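Local coordinates for RagB/SusD family nutrient uptake outer membrane protein (Bacteroides thetaiotaomicron, PDB 7KV2), which probably binds beta-glucan at the bacterial cell surface, as a SusD-family outer membrane protein serving glycan uptake in a gut Bacteroides, at residues R206-S209 / E210-G213; V478-A481 / Y482-T486; A412-L415 / I416-A420; Y306-P309 / N310-N314; Y332-D336 / T337-A341. All coordinates share one frame; numbering follows the deposited sequence.

Contact 1: residues R206-S209 / E210-G213; sequences REDS and ENYG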
loop_
_atom_site.group_PDB
_atom_site.type_symbol
_atom_site.label_atom_id
_atom_site.label_comp_id
_atom_site.label_asym_id
_atom_site.label_seq_id
_atom_site.Cartn_x
_atom_site.Cartn_y
_atom_site.Cartn_z
ATOM N N ARG A 206 13.895 -14.208 -5.062
ATOM C CA ARG A 206 14.236 -12.759 -5.160
ATOM C C ARG A 206 14.643 -12.456 -6.597
ATOM O O ARG A 206 15.332 -13.278 -7.213
ATOM C CB ARG A 206 15.369 -12.393 -4.204
ATOM C CG ARG A 206 15.591 -10.905 -4.009
ATOM C CD ARG A 206 16.681 -10.504 -3.034
ATOM N NE ARG A 206 16.781 -9.058 -3.194
ATOM C CZ ARG A 206 16.344 -8.152 -2.338
ATOM N NH1 ARG A 206 15.999 -8.477 -1.096
ATOM N NH2 ARG A 206 16.395 -6.881 -2.707
ATOM N N GLU A 207 14.315 -11.269 -7.093
ATOM C CA GLU A 207 14.780 -10.838 -8.424
ATOM C C GLU A 207 16.195 -10.269 -8.381
ATOM O O GLU A 207 16.770 -10.158 -7.301
ATOM C CB GLU A 207 13.764 -9.870 -9.001
ATOM C CG GLU A 207 12.757 -10.578 -9.906
ATOM C CD GLU A 207 13.342 -11.256 -11.137
ATOM O OE1 GLU A 207 14.589 -11.156 -11.357
ATOM O OE2 GLU A 207 12.563 -11.923 -11.862
ATOM N N ASP A 208 16.728 -9.955 -9.566
ATOM C CA ASP A 208 18.017 -9.258 -9.752
ATOM C C ASP A 208 17.747 -7.804 -10.151
ATOM O O ASP A 208 16.578 -7.409 -10.274
ATOM C CB ASP A 208 18.919 -9.978 -10.763
ATOM C CG ASP A 208 18.327 -10.098 -12.165
ATOM O OD1 ASP A 208 17.587 -9.233 -12.571
ATOM O OD2 ASP A 208 18.588 -11.117 -12.811
ATOM N N SER A 209 18.817 -7.029 -10.271
ATOM C CA SER A 209 18.765 -5.572 -10.529
ATOM C C SER A 209 18.030 -5.256 -11.817
ATOM O O SER A 209 17.421 -4.207 -11.835
ATOM C CB SER A 209 20.109 -4.953 -10.605
ATOM O OG SER A 209 20.629 -4.873 -9.309
ATOM N N GLU A 210 18.170 -6.096 -12.823
ATOM C CA GLU A 210 17.537 -5.947 -14.163
ATOM C C GLU A 210 16.008 -6.118 -14.058
ATOM O O GLU A 210 15.296 -5.548 -14.900
ATOM C CB GLU A 210 18.109 -6.994 -15.135
ATOM C CG GLU A 210 19.612 -6.883 -15.362
ATOM C CD GLU A 210 20.082 -5.478 -15.703
ATOM O OE1 GLU A 210 19.582 -4.908 -16.705
ATOM O OE2 GLU A 210 20.920 -4.930 -14.944
ATOM N N ASN A 211 15.491 -6.882 -13.105
ATOM C CA ASN A 211 14.055 -7.260 -13.146
ATOM C C ASN A 211 13.299 -6.926 -11.855
ATOM O O ASN A 211 12.173 -7.455 -11.711
ATOM C CB ASN A 211 13.965 -8.756 -13.446
ATOM C CG ASN A 211 14.536 -9.075 -14.816
ATOM O OD1 ASN A 211 13.973 -8.659 -15.811
ATOM N ND2 ASN A 211 15.689 -9.719 -14.864
ATOM N N TYR A 212 13.839 -6.100 -10.938
ATOM C CA TYR A 212 13.101 -5.768 -9.692
ATOM C C TYR A 212 11.755 -5.163 -10.113
ATOM O O TYR A 212 11.731 -4.315 -11.023
ATOM C CB TYR A 212 13.907 -4.846 -8.759
ATOM C CG TYR A 212 14.913 -5.549 -7.875
ATOM C CD1 TYR A 212 14.573 -6.677 -7.148
ATOM C CD2 TYR A 212 16.211 -5.068 -7.753
ATOM C CE1 TYR A 212 15.473 -7.313 -6.302
ATOM C CE2 TYR A 212 17.119 -5.688 -6.915
ATOM C CZ TYR A 212 16.752 -6.792 -6.164
ATOM O OH TYR A 212 17.653 -7.388 -5.313
ATOM N N GLY A 213 10.685 -5.603 -9.459
ATOM C CA GLY A 213 9.296 -5.231 -9.785
ATOM C C GLY A 213 8.522 -6.430 -10.306
ATOM O O GLY A 213 7.293 -6.384 -10.287
#

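Contact 2: residues V478-A481 / Y482-T486; sequences VPDA and YGYRT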
loop_
_atom_site.group_PDB
_atom_site.type_symbol
_atom_site.label_atom_id
_atom_site.label_comp_id
_atom_site.label_asym_id
_atom_site.label_seq_id
_atom_site.Cartn_x
_atom_site.Cartn_y
_atom_site.Cartn_z
ATOM N N VAL A 478 -13.188 5.562 17.063
ATOM C CA VAL A 478 -14.320 6.251 17.755
ATOM C C VAL A 478 -14.156 7.755 17.582
ATOM O O VAL A 478 -13.088 8.221 17.154
ATOM C CB VAL A 478 -14.386 5.844 19.246
ATOM C CG1 VAL A 478 -14.625 4.360 19.391
ATOM C CG2 VAL A 478 -13.153 6.262 20.037
ATOM N N PRO A 479 -15.203 8.565 17.890
ATOM C CA PRO A 479 -15.109 10.014 17.736
ATOM C C PRO A 479 -13.913 10.581 18.510
ATOM O O PRO A 479 -13.611 10.118 19.616
ATOM C CB PRO A 479 -16.480 10.511 18.222
ATOM C CG PRO A 479 -17.390 9.334 17.893
ATOM C CD PRO A 479 -16.566 8.134 18.295
ATOM N N ASP A 480 -13.230 11.559 17.907
ATOM C CA ASP A 480 -12.051 12.206 18.516
ATOM C C ASP A 480 -12.462 13.527 19.174
ATOM O O ASP A 480 -13.566 14.049 18.912
ATOM C CB ASP A 480 -10.912 12.412 17.501
ATOM C CG ASP A 480 -11.374 13.191 16.292
ATOM O OD1 ASP A 480 -11.691 14.387 16.454
ATOM O OD2 ASP A 480 -11.435 12.588 15.182
ATOM N N ALA A 481 -11.543 14.065 19.950
ATOM C CA ALA A 481 -11.694 15.333 20.688
ATOM C C ALA A 481 -11.533 16.532 19.753
ATOM O O ALA A 481 -11.718 17.674 20.230
ATOM C CB ALA A 481 -10.701 15.384 21.844
ATOM N N TYR A 482 -11.226 16.346 18.469
ATOM C CA TYR A 482 -11.074 17.468 17.504
ATOM C C TYR A 482 -12.399 17.741 16.782
ATOM O O TYR A 482 -12.489 18.753 16.089
ATOM C CB TYR A 482 -10.002 17.142 16.456
ATOM C CG TYR A 482 -8.625 16.957 17.051
ATOM C CD1 TYR A 482 -8.213 15.742 17.563
ATOM C CD2 TYR A 482 -7.748 18.022 17.129
ATOM C CE1 TYR A 482 -6.959 15.578 18.134
ATOM C CE2 TYR A 482 -6.487 17.884 17.690
ATOM C CZ TYR A 482 -6.094 16.653 18.201
ATOM O OH TYR A 482 -4.842 16.506 18.736
ATOM N N GLY A 483 -13.352 16.826 16.887
ATOM C CA GLY A 483 -14.584 16.885 16.085
ATOM C C GLY A 483 -14.367 16.520 14.626
ATOM O O GLY A 483 -15.202 16.907 13.803
ATOM N N TYR A 484 -13.270 15.831 14.292
ATOM C CA TYR A 484 -12.953 15.420 12.903
ATOM C C TYR A 484 -13.703 14.136 12.612
ATOM O O TYR A 484 -14.610 14.174 11.794
ATOM C CB TYR A 484 -11.444 15.285 12.725
ATOM C CG TYR A 484 -10.654 16.555 12.876
ATOM C CD1 TYR A 484 -11.190 17.808 12.619
ATOM C CD2 TYR A 484 -9.303 16.482 13.218
ATOM C CE1 TYR A 484 -10.426 18.955 12.772
ATOM C CE2 TYR A 484 -8.536 17.615 13.353
ATOM C CZ TYR A 484 -9.098 18.851 13.121
ATOM O OH TYR A 484 -8.281 19.933 13.235
ATOM N N ARG A 485 -13.353 13.031 13.267
ATOM C CA ARG A 485 -14.181 11.820 13.196
ATOM C C ARG A 485 -15.321 11.982 14.222
ATOM O O ARG A 485 -15.022 12.220 15.421
ATOM C CB ARG A 485 -13.331 10.593 13.475
ATOM C CG ARG A 485 -14.125 9.301 13.455
ATOM C CD ARG A 485 -13.237 8.075 13.485
ATOM N NE ARG A 485 -12.606 7.886 12.170
ATOM C CZ ARG A 485 -11.346 7.483 11.976
ATOM N NH1 ARG A 485 -10.542 7.300 12.999
ATOM N NH2 ARG A 485 -10.876 7.338 10.743
ATOM N N THR A 486 -16.567 11.888 13.756
ATOM C CA THR A 486 -17.783 12.083 14.585
ATOM C C THR A 486 -18.579 10.785 14.659
ATOM O O THR A 486 -19.542 10.753 15.446
ATOM C CB THR A 486 -18.656 13.224 14.055
ATOM O OG1 THR A 486 -19.093 12.883 12.745
ATOM C CG2 THR A 486 -17.962 14.564 14.071
HETATM O O HOH W 1 -10.742 7.637 15.838
HETATM O O HOH W 2 -15.825 14.031 17.358
#

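Contact 3: residues A412-L415 / I416-A420; sequences AAEL and ITRGA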
loop_
_atom_site.group_PDB
_atom_site.type_symbol
_atom_site.label_atom_id
_atom_site.label_comp_id
_atom_site.label_asym_id
_atom_site.label_seq_id
_atom_site.Cartn_x
_atom_site.Cartn_y
_atom_site.Cartn_z
ATOM N N ALA A 412 4.979 -13.912 11.002
ATOM C CA ALA A 412 5.436 -15.186 11.613
ATOM C C ALA A 412 5.187 -15.146 13.131
ATOM O O ALA A 412 4.611 -16.081 13.661
ATOM C CB ALA A 412 6.881 -15.444 11.278
ATOM N N ALA A 413 5.611 -14.099 13.840
ATOM C CA ALA A 413 5.340 -13.962 15.292
ATOM C C ALA A 413 3.832 -14.160 15.547
ATOM O O ALA A 413 3.443 -14.972 16.431
ATOM C CB ALA A 413 5.818 -12.623 15.789
ATOM N N GLU A 414 2.972 -13.444 14.840
ATOM C CA GLU A 414 1.513 -13.487 15.105
ATOM C C GLU A 414 0.993 -14.908 14.851
ATOM O O GLU A 414 0.206 -15.395 15.667
ATOM C CB GLU A 414 0.748 -12.511 14.215
ATOM C CG GLU A 414 -0.716 -12.486 14.508
ATOM C CD GLU A 414 -1.520 -11.451 13.760
ATOM O OE1 GLU A 414 -0.899 -10.475 13.243
ATOM O OE2 GLU A 414 -2.777 -11.594 13.740
ATOM N N LEU A 415 1.379 -15.517 13.732
ATOM C CA LEU A 415 0.892 -16.869 13.341
ATOM C C LEU A 415 1.345 -17.894 14.399
ATOM O O LEU A 415 0.505 -18.738 14.795
ATOM C CB LEU A 415 1.379 -17.220 11.930
ATOM C CG LEU A 415 0.709 -16.420 10.818
ATOM C CD1 LEU A 415 1.372 -16.647 9.467
ATOM C CD2 LEU A 415 -0.763 -16.735 10.754
ATOM N N ILE A 416 2.583 -17.806 14.867
ATOM C CA ILE A 416 3.107 -18.691 15.952
ATOM C C ILE A 416 2.229 -18.470 17.191
ATOM O O ILE A 416 1.700 -19.465 17.758
ATOM C CB ILE A 416 4.607 -18.478 16.239
ATOM C CG1 ILE A 416 5.477 -18.840 15.030
ATOM C CG2 ILE A 416 5.046 -19.234 17.497
ATOM C CD1 ILE A 416 6.851 -18.236 15.073
ATOM N N THR A 417 2.011 -17.211 17.571
ATOM C CA THR A 417 1.243 -16.893 18.787
ATOM C C THR A 417 -0.189 -17.397 18.644
ATOM O O THR A 417 -0.783 -17.705 19.690
ATOM C CB THR A 417 1.324 -15.410 19.123
ATOM O OG1 THR A 417 2.684 -15.227 19.510
ATOM C CG2 THR A 417 0.372 -15.016 20.231
ATOM N N ARG A 418 -0.737 -17.463 17.433
ATOM C CA ARG A 418 -2.140 -17.896 17.198
ATOM C C ARG A 418 -2.200 -19.436 17.131
ATOM O O ARG A 418 -3.273 -19.948 16.821
ATOM C CB ARG A 418 -2.732 -17.327 15.906
ATOM C CG ARG A 418 -3.012 -15.835 15.937
ATOM C CD ARG A 418 -3.809 -15.363 14.735
ATOM N NE ARG A 418 -4.022 -13.929 14.811
ATOM C CZ ARG A 418 -4.914 -13.314 15.569
ATOM N NH1 ARG A 418 -5.734 -13.984 16.368
ATOM N NH2 ARG A 418 -4.971 -11.999 15.545
ATOM N N GLY A 419 -1.096 -20.132 17.393
ATOM C CA GLY A 419 -1.052 -21.603 17.454
ATOM C C GLY A 419 -0.894 -22.239 16.085
ATOM O O GLY A 419 -1.253 -23.403 15.952
ATOM N N ALA A 420 -0.314 -21.545 15.097
ATOM C CA ALA A 420 -0.137 -22.092 13.728
ATOM C C ALA A 420 1.035 -23.071 13.701
ATOM O O ALA A 420 1.113 -23.843 12.733
ATOM C CB ALA A 420 0.066 -21.000 12.707
#

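Contact 4: residues Y306-P309 / N310-N314; sequences YIWP and NGTDN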
loop_
_atom_site.group_PDB
_atom_site.type_symbol
_atom_site.label_atom_id
_atom_site.label_comp_id
_atom_site.label_asym_id
_atom_site.label_seq_id
_atom_site.Cartn_x
_atom_site.Cartn_y
_atom_site.Cartn_z
ATOM N N TYR A 306 1.659 22.598 2.193
ATOM C CA TYR A 306 1.184 23.570 1.193
ATOM C C TYR A 306 2.040 24.841 1.270
ATOM O O TYR A 306 2.198 25.442 2.383
ATOM C CB TYR A 306 -0.298 23.838 1.455
ATOM C CG TYR A 306 -1.029 24.529 0.324
ATOM C CD1 TYR A 306 -1.058 23.996 -0.943
ATOM C CD2 TYR A 306 -1.747 25.705 0.562
ATOM C CE1 TYR A 306 -1.775 24.596 -1.971
ATOM C CE2 TYR A 306 -2.474 26.305 -0.445
ATOM C CZ TYR A 306 -2.504 25.742 -1.699
ATOM O OH TYR A 306 -3.213 26.321 -2.701
ATOM N N ILE A 307 2.593 25.220 0.118
ATOM C CA ILE A 307 3.441 26.426 -0.092
ATOM C C ILE A 307 4.582 26.425 0.936
ATOM O O ILE A 307 4.962 27.495 1.487
ATOM C CB ILE A 307 2.624 27.717 -0.104
ATOM C CG1 ILE A 307 1.250 27.488 -0.758
ATOM C CG2 ILE A 307 3.418 28.810 -0.794
ATOM C CD1 ILE A 307 0.371 28.727 -0.774
ATOM N N TRP A 308 5.130 25.233 1.175
ATOM C CA TRP A 308 6.456 25.095 1.840
ATOM C C TRP A 308 7.498 25.846 1.016
ATOM O O TRP A 308 7.486 25.789 -0.212
ATOM C CB TRP A 308 6.818 23.615 1.976
ATOM C CG TRP A 308 8.136 23.391 2.642
ATOM C CD1 TRP A 308 9.319 23.127 2.026
ATOM C CD2 TRP A 308 8.405 23.433 4.050
ATOM N NE1 TRP A 308 10.297 22.940 2.969
ATOM C CE2 TRP A 308 9.782 23.149 4.213
ATOM C CE3 TRP A 308 7.623 23.596 5.192
ATOM C CZ2 TRP A 308 10.381 23.106 5.469
ATOM C CZ3 TRP A 308 8.215 23.535 6.433
ATOM C CH2 TRP A 308 9.589 23.329 6.563
ATOM N N PRO A 309 8.438 26.570 1.662
ATOM C CA PRO A 309 9.591 27.102 0.929
ATOM C C PRO A 309 10.550 25.980 0.453
ATOM O O PRO A 309 11.407 25.554 1.209
ATOM C CB PRO A 309 10.189 28.052 1.969
ATOM C CG PRO A 309 9.827 27.438 3.312
ATOM C CD PRO A 309 8.420 26.912 3.094
ATOM N N ASN A 310 10.371 25.568 -0.795
ATOM C CA ASN A 310 11.152 24.530 -1.515
ATOM C C ASN A 310 12.652 24.650 -1.167
ATOM O O ASN A 310 13.255 25.748 -1.320
ATOM C CB ASN A 310 10.904 24.609 -3.016
ATOM C CG ASN A 310 9.664 23.879 -3.456
ATOM O OD1 ASN A 310 8.919 23.361 -2.621
ATOM N ND2 ASN A 310 9.448 23.845 -4.760
ATOM N N GLY A 311 13.225 23.544 -0.721
ATOM C CA GLY A 311 14.662 23.408 -0.409
ATOM C C GLY A 311 14.966 23.607 1.052
ATOM O O GLY A 311 16.037 23.108 1.491
ATOM N N THR A 312 14.100 24.288 1.817
ATOM C CA THR A 312 14.261 24.437 3.281
ATOM C C THR A 312 14.243 23.040 3.930
ATOM O O THR A 312 13.255 22.270 3.711
ATOM C CB THR A 312 13.232 25.410 3.867
ATOM O OG1 THR A 312 13.404 26.679 3.231
ATOM C CG2 THR A 312 13.375 25.614 5.353
ATOM N N ASP A 313 15.319 22.666 4.625
ATOM C CA ASP A 313 15.476 21.306 5.209
ATOM C C ASP A 313 15.370 20.247 4.096
ATOM O O ASP A 313 15.066 19.068 4.416
ATOM C CB ASP A 313 14.445 21.076 6.336
ATOM C CG ASP A 313 14.800 19.918 7.260
ATOM O OD1 ASP A 313 15.996 19.732 7.509
ATOM O OD2 ASP A 313 13.886 19.159 7.686
ATOM N N ASN A 314 15.716 20.586 2.838
ATOM C CA ASN A 314 15.738 19.637 1.704
ATOM C C ASN A 314 14.370 18.970 1.562
ATOM O O ASN A 314 14.311 17.857 1.094
ATOM C CB ASN A 314 16.825 18.574 1.851
ATOM C CG ASN A 314 18.207 19.158 1.615
ATOM O OD1 ASN A 314 19.151 18.756 2.280
ATOM N ND2 ASN A 314 18.344 20.044 0.645
#

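Contact 5: residues Y332-D336 / T337-A341; sequences YSNND and TRRNA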
loop_
_atom_site.group_PDB
_atom_site.type_symbol
_atom_site.label_atom_id
_atom_site.label_comp_id
_atom_site.label_asym_id
_atom_site.label_seq_id
_atom_site.Cartn_x
_atom_site.Cartn_y
_atom_site.Cartn_z
ATOM N N TYR A 332 5.245 7.202 20.192
ATOM C CA TYR A 332 6.646 6.721 20.118
ATOM C C TYR A 332 7.456 7.107 21.356
ATOM O O TYR A 332 7.379 8.255 21.806
ATOM C CB TYR A 332 7.375 7.286 18.886
ATOM C CG TYR A 332 6.869 6.700 17.592
ATOM C CD1 TYR A 332 7.245 5.425 17.171
ATOM C CD2 TYR A 332 5.900 7.368 16.845
ATOM C CE1 TYR A 332 6.739 4.869 15.990
ATOM C CE2 TYR A 332 5.420 6.831 15.664
ATOM C CZ TYR A 332 5.808 5.561 15.240
ATOM O OH TYR A 332 5.251 5.001 14.096
ATOM N N SER A 333 8.298 6.182 21.799
ATOM C CA SER A 333 9.442 6.467 22.700
ATOM C C SER A 333 10.454 7.381 21.981
ATOM O O SER A 333 10.573 7.322 20.741
ATOM C CB SER A 333 9.996 5.160 23.204
ATOM O OG SER A 333 11.319 5.298 23.648
ATOM N N ASN A 334 11.129 8.276 22.725
ATOM C CA ASN A 334 12.163 9.241 22.246
ATOM C C ASN A 334 13.301 8.565 21.460
ATOM O O ASN A 334 13.911 9.225 20.600
ATOM C CB ASN A 334 12.881 9.956 23.412
ATOM C CG ASN A 334 12.009 10.981 24.086
ATOM O OD1 ASN A 334 11.289 11.726 23.417
ATOM N ND2 ASN A 334 12.049 11.001 25.407
ATOM N N ASN A 335 13.609 7.326 21.764
ATOM C CA ASN A 335 14.730 6.597 21.109
ATOM C C ASN A 335 14.192 5.607 20.057
ATOM O O ASN A 335 15.011 4.833 19.529
ATOM C CB ASN A 335 15.566 5.854 22.142
ATOM C CG ASN A 335 14.699 4.869 22.884
ATOM O OD1 ASN A 335 13.587 5.216 23.271
ATOM N ND2 ASN A 335 15.182 3.663 23.054
ATOM N N ASP A 336 12.888 5.622 19.761
ATOM C CA ASP A 336 12.336 4.873 18.612
ATOM C C ASP A 336 12.701 5.671 17.348
ATOM O O ASP A 336 12.124 6.816 17.142
ATOM C CB ASP A 336 10.840 4.626 18.777
ATOM C CG ASP A 336 10.281 3.575 17.845
ATOM O OD1 ASP A 336 10.768 3.513 16.652
ATOM O OD2 ASP A 336 9.382 2.807 18.296
ATOM N N THR A 337 13.593 5.131 16.521
ATOM C CA THR A 337 14.058 5.818 15.278
ATOM C C THR A 337 12.866 6.014 14.313
ATOM O O THR A 337 12.971 6.850 13.378
ATOM C CB THR A 337 15.199 5.064 14.586
ATOM O OG1 THR A 337 14.715 3.757 14.223
ATOM C CG2 THR A 337 16.437 5.011 15.464
ATOM N N ARG A 338 11.830 5.196 14.458
ATOM C CA ARG A 338 10.631 5.278 13.576
ATOM C C ARG A 338 9.885 6.595 13.798
ATOM O O ARG A 338 9.121 6.997 12.901
ATOM C CB ARG A 338 9.716 4.085 13.768
ATOM C CG ARG A 338 10.416 2.779 13.455
ATOM C CD ARG A 338 9.529 1.610 13.740
ATOM N NE ARG A 338 9.371 1.415 15.196
ATOM C CZ ARG A 338 8.989 0.279 15.775
ATOM N NH1 ARG A 338 8.691 -0.796 15.052
ATOM N NH2 ARG A 338 8.933 0.227 17.107
ATOM N N ARG A 339 10.026 7.229 14.956
ATOM C CA ARG A 339 9.227 8.425 15.260
ATOM C C ARG A 339 9.610 9.491 14.227
ATOM O O ARG A 339 8.708 10.014 13.556
ATOM C CB ARG A 339 9.478 8.973 16.662
ATOM C CG ARG A 339 8.587 10.156 16.988
ATOM C CD ARG A 339 8.792 10.637 18.413
ATOM N NE ARG A 339 10.056 11.376 18.462
ATOM C CZ ARG A 339 10.543 11.927 19.556
ATOM N NH1 ARG A 339 9.864 11.832 20.680
ATOM N NH2 ARG A 339 11.688 12.596 19.523
ATOM N N ASN A 340 10.889 9.845 14.119
ATOM C CA ASN A 340 11.284 10.917 13.171
ATOM C C ASN A 340 11.259 10.429 11.720
ATOM O O ASN A 340 11.016 11.293 10.823
ATOM C CB ASN A 340 12.591 11.593 13.589
ATOM C CG ASN A 340 12.458 12.254 14.942
ATOM O OD1 ASN A 340 11.389 12.252 15.557
ATOM N ND2 ASN A 340 13.570 12.748 15.453
ATOM N N ALA A 341 11.370 9.118 11.475
ATOM C CA ALA A 341 11.333 8.586 10.103
ATOM C C ALA A 341 9.882 8.593 9.598
ATOM O O ALA A 341 9.679 8.467 8.378
ATOM C CB ALA A 341 11.869 7.195 10.041
HETATM O O HOH W 3 7.078 10.832 21.099
HETATM O O HOH W 4 12.986 9.133 15.982
#

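Contact 1: residues R206-S209 / E210-G213
Tyr-212 folds back over Glu-207 and Asp-208 to reach Arg-206, in the loop between helices 183-200 and 217-231. Its CB stands 4.0 Å from Asp-208 O, and the same oxygen lies 3.4 Å above the ring plane of Tyr-212, offset toward the rim. Further out, CD1 meets Glu-207 CB at 3.8 Å, while on the other branch CD2 rests by Ser-209 CA. CE1 approaches Glu-207 O obliquely at 3.3 Å. The hydroxyl finishes the path in the plane of the Arg-206 guanidinium, gripped side-on by NE (2.8 Å to OH) and NH2 (2.9 Å to OH), with ring and guanidinium planes 89° apart. Arg-206 reaches it with an extended chain, and its terminal nitrogens also hold Ser-270 O and Gln-252 O. At the loop's bend, Asn-211 ND2 donates to the syn lone pair of Asp-208 OD1 at 3.0 Å. Beyond the segments, Trp-269 stacks on the Tyr-212 ring. A phenylalanine here would probably keep much of the ring packing but leave Arg-206 NE without that hydroxyl as acceptor. Two N-H groups converging on one phenol oxygen imply that a hydroxyl acting as acceptor, probably neutral, ties the arginine to this surface loop.

Contact 2: residues V478-A481 / Y482-T486
Asp-480 opens a type I beta turn that runs to Gly-483, and its carboxylate gathers the backbone N-H groups of the returning chain in the manner of an Asx turn extended round a surface loop. Side-chain to backbone bonds dominate. OD1 takes Tyr-482 N on its anti lone pair at 2.8 Å and Tyr-484 N on its syn lone pair at 3.0 Å, so this oxygen is held from both directions. The second oxygen, OD2, receives Arg-485 N at 2.7 Å on the syn side, the donor 28° out of the carboxylate plane. The acid can face inward because CG sits between the backbone N and the carbonyl carbon (chi1 55°), and with three amides pointing at it, its negative charge is probably favoured.

Backbone bonds close the loop around this group. Asp-480 N donates to Arg-485 O at 3.1 Å, whereas the turn's own bond from Gly-483 N to Asp-480 O is weak. Gly-483 has the positive phi that favours glycine.

Among nonpolar and aromatic contacts, Tyr-482 CB lies over one face of the Tyr-484 ring, and both tyrosines meet Trp-82 edge-to-face. The tips serve other parts of the chain: Tyr-482 OH bonds to Glu-327, and the Arg-485 guanidinium reaches Met-98 O and Ala-78 O, fastening this loop between helices 473-476 and 500-505 to the rest of the fold.

Water completes the link: one molecule donates to Val-478 O at 2.8 Å and accepts from Arg-485 NH1 at 2.9 Å, in the guanidinium plane.

Contact 3: residues A412-L415 / I416-A420
Arg-418 and Glu-414 pair one turn apart where helix 405-417 finishes in a Schellman motif. Their chains lie side by side and point the same way. NE and NH2 of Arg-418 each stand 2.9 Å from the same oxygen, Glu-414 OE2, which lies in the guanidinium plane at its edge; the carboxylate is turned 54° against that plane. NE uses the anti lone pair of OE2, while NH2 meets the anti side from 32° out of the carboxylate plane. Glu-414 runs out extended, its CG turned away from the backbone N (chi1 -177°), which brings OE2 to the arginine's NE. The same oxygen has another charged mate in Arg-469, so the buried glutamate joins two arginines. With an alanine in place of Arg-418, Glu-414 OE2 would lose both N-H groups of that arginine and would probably depend on Arg-469 for its salt bridge.

Behind this pair stands the helix end. Ile-416 N and Thr-417 N bond to the carbonyls four residues back, and Arg-418 N does likewise to Glu-414 O. Gly-419, at positive phi, then turns the chain, its N donating to Ile-416 O.

Helices 237-249, 425-435 and 446-456 pack round the segment, consistent with the tetratricopeptide-like helical scaffold of the family. The closing bond runs from Ala-420 N to Leu-415 O at 2.9 Å, and Ala-420 CB meets Leu-415 CB at 4.1 Å.

Contact 4: residues Y306-P309 / N310-N314
Trp-308 sets the NE1-CZ2 edge of its indole against Thr-312, CZ2 touching the methyl CG2 at 3.9 Å, the two side chains crossing at about a right angle. The ring's nitrogen adds a polar bond: NE1 donates to Thr-312 O at 3.1 Å, the oxygen lying only 2° out of the indole plane, at its edge. Since the N-H...O angle is 144°, the bond is somewhat bent. The indole is carried here by CG standing opposite the backbone N (chi1 -180°). Over one face of the indole lies Pro-309 CD, 3.5 Å above the plane and offset toward the rim.

The chain between these groups makes a type II beta turn from Pro-309 to Thr-312, closed by Thr-312 N to Pro-309 O at 3.0 Å, with Gly-311 taking the positive phi. Pro-309 CG also packs on Thr-312 OG1 at 3.7 Å.

Outside the turn, Trp-344 meets the Trp-308 ring edge-to-face, and Val-349 and Leu-350 of helix 346-355 touch it. Asn-310 OD1 accepts from Arg-317 N. The chemistry thus implies that a buried tryptophan pins a surface turn twice over, its apolar ring seated on a helix and its one N-H spent on the carbonyl of the turn's last residue.

Contact 5: residues Y332-D336 / T337-A341
The Tyr-332 ring carries Arg-339 CA over one face, 3.9 Å from the ring centroid and 17° off the normal, a CH-pi contact, with Arg-338 C over the same face nearer the rim. Asp-336 OD2 lies at the ring's edge, in plane. Tyr-332 and Arg-339 slide past each other in opposite directions, CB to CB 3.5 Å apart, and the guanidinium of Arg-339 ends nearly perpendicular to the tyrosine ring. There its NH1 donates to Asn-334 OD1 at 3.1 Å, tilted from the guanidinium plane, and gives to a water that in turn donates to Tyr-332 O.

A second flat pair, the Asp-336 carboxylate and the Arg-338 guanidinium, is nearly coplanar at 30°. The arginine grips side-on, NE to OD1 and NH2 to OD2, both at 2.9 Å, in a two-pronged salt bridge made on the syn sides of the acid. OD1 also accepts Arg-338 N at 3.0 Å from its anti side, so Asp-336 is the N-cap of helix 337-342 as well as the arginine's counter-ion. Its CG is swung away from the backbone N (chi1 -165°), toward the amide it caps. The N-terminal end of the helix would probably help stabilise the negative charge.

The type I turn from Ser-333 to Asp-336 leads from helix 326-331 into this cap. Arg-338 NH1 continues to Glu-452 and Glu-456, and Tyr-332 OH bonds to Leu-455 O, joining the start of helix 337-342 to helix 446-456, while Arg-339 touches Tyr-329 of helix 326-331.

Overall arrangement
Each contact is local, yet their settings differ. Contacts 1, 2 and 4 are surface loops, whereas contacts 3 and 5 are partly buried at helix ends, one terminating a helix and the other starting one. Chemistry follows place: salt bridges join the segments of contacts 3 and 5, while the loops rely on a phenol, backbone amides around a carboxylate, or an indole N-H. Contacts 3 and 5 both reach helix 446-456, their nearest atoms about 12 Å apart. Contacts 4 and 5 approach most closely, about 9 Å between nearest atoms; contacts 3 and 4 lie on opposite sides of the chain's centre, with their own centres 45 Å apart.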